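Local atomic coordinates of HP1028 (Helicobacter pylori, PDB entry 4INN), a protein that has a lipocalin-type beta-barrel fold and probably binds and carries small, mostly non-polar molecules, although its natural ligand is not established. Residues P82-K85 / L86-R89. The protein carries 1 engineered substitution. Residues are numbered along the deposited sequence; the frame is centred on the assembly and turned at random.
Sequences PNPK and LRNR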
ATOM      1  N   PRO A  82       3.972 -10.900 -13.877  1.00 42.14           N
ATOM      2  CA  PRO A  82       4.077 -11.034 -15.335  1.00 41.73           C
ATOM      3  C   PRO A  82       5.526 -11.089 -15.810  1.00 43.27           C
ATOM      4  O   PRO A  82       5.847 -11.886 -16.692  1.00 51.31           O
ATOM      5  CB  PRO A  82       3.392  -9.763 -15.843  1.00 41.32           C
ATOM      6  CG  PRO A  82       2.322  -9.515 -14.836  1.00 41.12           C
ATOM      7  CD  PRO A  82       2.926  -9.916 -13.511  1.00 42.59           C
ATOM      8  N   ASN A  83       6.391 -10.270 -15.217  1.00 42.15           N
ATOM      9  CA  ASN A  83       7.817 -10.257 -15.554  1.00 43.29           C
ATOM     10  C   ASN A  83       8.638 -11.358 -14.849  1.00 45.79           C
ATOM     11  O   ASN A  83       8.909 -11.258 -13.656  1.00 44.32           O
ATOM     12  CB  ASN A  83       8.408  -8.893 -15.222  1.00 41.06           C
ATOM     13  CG  ASN A  83       9.842  -8.746 -15.693  1.00 41.29           C
ATOM     14  OD1 ASN A  83      10.549  -9.731 -15.898  1.00 41.99           O
ATOM     15  ND2 ASN A  83      10.276  -7.506 -15.877  1.00 40.57           N
ATOM     16  N   PRO A  84       9.090 -12.386 -15.599  1.00 53.30           N
ATOM     17  CA  PRO A  84       9.834 -13.519 -14.975  1.00 53.84           C
ATOM     18  C   PRO A  84      11.043 -13.129 -14.118  1.00 45.89           C
ATOM     19  O   PRO A  84      11.346 -13.821 -13.143  1.00 42.36           O
ATOM     20  CB  PRO A  84      10.297 -14.353 -16.186  1.00 54.69           C
ATOM     21  CG  PRO A  84      10.242 -13.412 -17.358  1.00 54.92           C
ATOM     22  CD  PRO A  84       9.074 -12.504 -17.071  1.00 54.38           C
ATOM     23  N   LYS A  85      11.708 -12.037 -14.479  1.00 43.14           N
ATOM     24  CA  LYS A  85      12.895 -11.574 -13.766  1.00 47.79           C
ATOM     25  C   LYS A  85      12.573 -10.902 -12.431  1.00 48.90           C
ATOM     26  O   LYS A  85      13.482 -10.455 -11.734  1.00 50.21           O
ATOM     27  CB  LYS A  85      13.689 -10.574 -14.614  1.00 55.16           C
ATOM     28  CG  LYS A  85      13.872 -10.945 -16.090  1.00 60.90           C
ATOM     29  CD  LYS A  85      15.327 -10.768 -16.543  1.00 65.59           C
ATOM     30  CE  LYS A  85      15.448 -10.402 -18.017  1.00 66.28           C
ATOM     31  NZ  LYS A  85      15.576  -8.930 -18.204  1.00 66.65           N
ATOM     32  N   LEU A  86      11.282 -10.794 -12.099  1.00 49.38           N
ATOM     33  CA  LEU A  86      10.815 -10.177 -10.848  1.00 43.17           C
ATOM     34  C   LEU A  86      10.245 -11.204  -9.875  1.00 39.95           C
ATOM     35  O   LEU A  86       9.951 -10.867  -8.742  1.00 35.34           O
ATOM     36  CB  LEU A  86       9.735  -9.132 -11.147  1.00 43.35           C
ATOM     37  CG  LEU A  86      10.117  -7.658 -11.245  1.00 44.04           C
ATOM     38  CD1 LEU A  86      11.319  -7.409 -12.131  1.00 46.18           C
ATOM     39  CD2 LEU A  86       8.938  -6.867 -11.769  1.00 42.36           C
ATOM     40  N   ARG A  87      10.113 -12.457 -10.303  1.00 38.36           N
ATOM     41  CA  ARG A  87       9.393 -13.457  -9.514  1.00 40.11           C
ATOM     42  C   ARG A  87      10.120 -13.936  -8.248  1.00 40.55           C
ATOM     43  O   ARG A  87       9.581 -14.739  -7.473  1.00 38.52           O
ATOM     44  CB  ARG A  87       9.050 -14.649 -10.392  1.00 43.34           C
ATOM     45  CG  ARG A  87       8.220 -14.302 -11.627  1.00 47.20           C
ATOM     46  CD  ARG A  87       7.703 -15.577 -12.266  1.00 50.83           C
ATOM     47  NE  ARG A  87       6.568 -15.371 -13.168  1.00 55.21           N
ATOM     48  CZ  ARG A  87       6.573 -15.583 -14.486  1.00 53.51           C
ATOM     49  NH1 ARG A  87       7.669 -15.994 -15.117  1.00 55.97           N
ATOM     50  NH2 ARG A  87       5.466 -15.367 -15.181  1.00 49.80           N
ATOM     51  N   ASN A  88      11.323 -13.403  -8.041  1.00 42.50           N
ATOM     52  CA  ASN A  88      12.212 -13.782  -6.949  1.00 42.57           C
ATOM     53  C   ASN A  88      12.143 -12.838  -5.737  1.00 39.52           C
ATOM     54  O   ASN A  88      12.534 -13.210  -4.628  1.00 36.26           O
ATOM     55  CB  ASN A  88      13.649 -13.786  -7.482  1.00 46.65           C
ATOM     56  CG  ASN A  88      14.454 -14.952  -6.969  1.00 49.91           C
ATOM     57  OD1 ASN A  88      15.530 -14.771  -6.382  1.00 52.56           O
ATOM     58  ND2 ASN A  88      13.948 -16.169  -7.205  1.00 48.59           N
ATOM     59  N   ARG A  89      11.665 -11.613  -5.959  1.00 34.25           N
ATOM     60  CA  ARG A  89      11.564 -10.615  -4.899  1.00 30.10           C
ATOM     61  C   ARG A  89      10.456 -10.947  -3.910  1.00 29.58           C
ATOM     62  O   ARG A  89       9.515 -11.649  -4.233  1.00 30.17           O
ATOM     63  CB  ARG A  89      11.288  -9.243  -5.481  1.00 29.07           C
ATOM     64  CG  ARG A  89       9.836  -9.062  -5.896  1.00 28.05           C
ATOM     65  CD  ARG A  89       9.671  -8.021  -6.970  1.00 26.62           C
ATOM     66  NE  ARG A  89       8.242  -7.763  -7.213  1.00 26.72           N
ATOM     67  CZ  ARG A  89       7.739  -6.543  -7.422  1.00 25.95           C
ATOM     68  NH1 ARG A  89       8.559  -5.496  -7.390  1.00 26.75           N
ATOM     69  NH2 ARG A  89       6.431  -6.349  -7.610  1.00 23.16           N
TER
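Pro82 meets Arg87 loosely: its carbonyl O lies 3.8 Å from Arg87 NH2, oblique to the guanidinium. The stretch between them holds an Asx turn, Asn83 to Lys85, that overlaps a short 3-10 segment (84-86). Both sit in the long surface loop joining strands 61-69 and 95-104 of the lipocalin barrel. Asn83 starts the Asx turn. Its CG is anti to the backbone N (chi1 -173°), and OD1 accepts from Lys85 N at 2.9 Å. Its backbone O accepts from Leu86 N at 2.9 Å, with the donor above the carbonyl plane. Asn83 thus closes two overlapping turns, one through its side chain and one through its backbone. The same side chain passes obliquely by Leu86, with ND2 3.9 Å from Leu86 CD1. Leu86 also leans on Asn81, while Asn81 OD1 accepts from Asn83 N. Pro84 O takes a weak bond from Arg87 N (3.4 Å). Arg87 folds back over Pro84 as an extended chain from CG to NE. Pro84 N lies 3.9 Å above one face of the Arg87 guanidinium, offset toward the rim. Lys85 adds mainly backbone, its carbonyl group lying beside Leu86 CD1. A type I turn then runs from Leu86 to Arg89, and Arg89 NE forms a salt bridge with Asp78 OD2, tying this end to an earlier part of the loop.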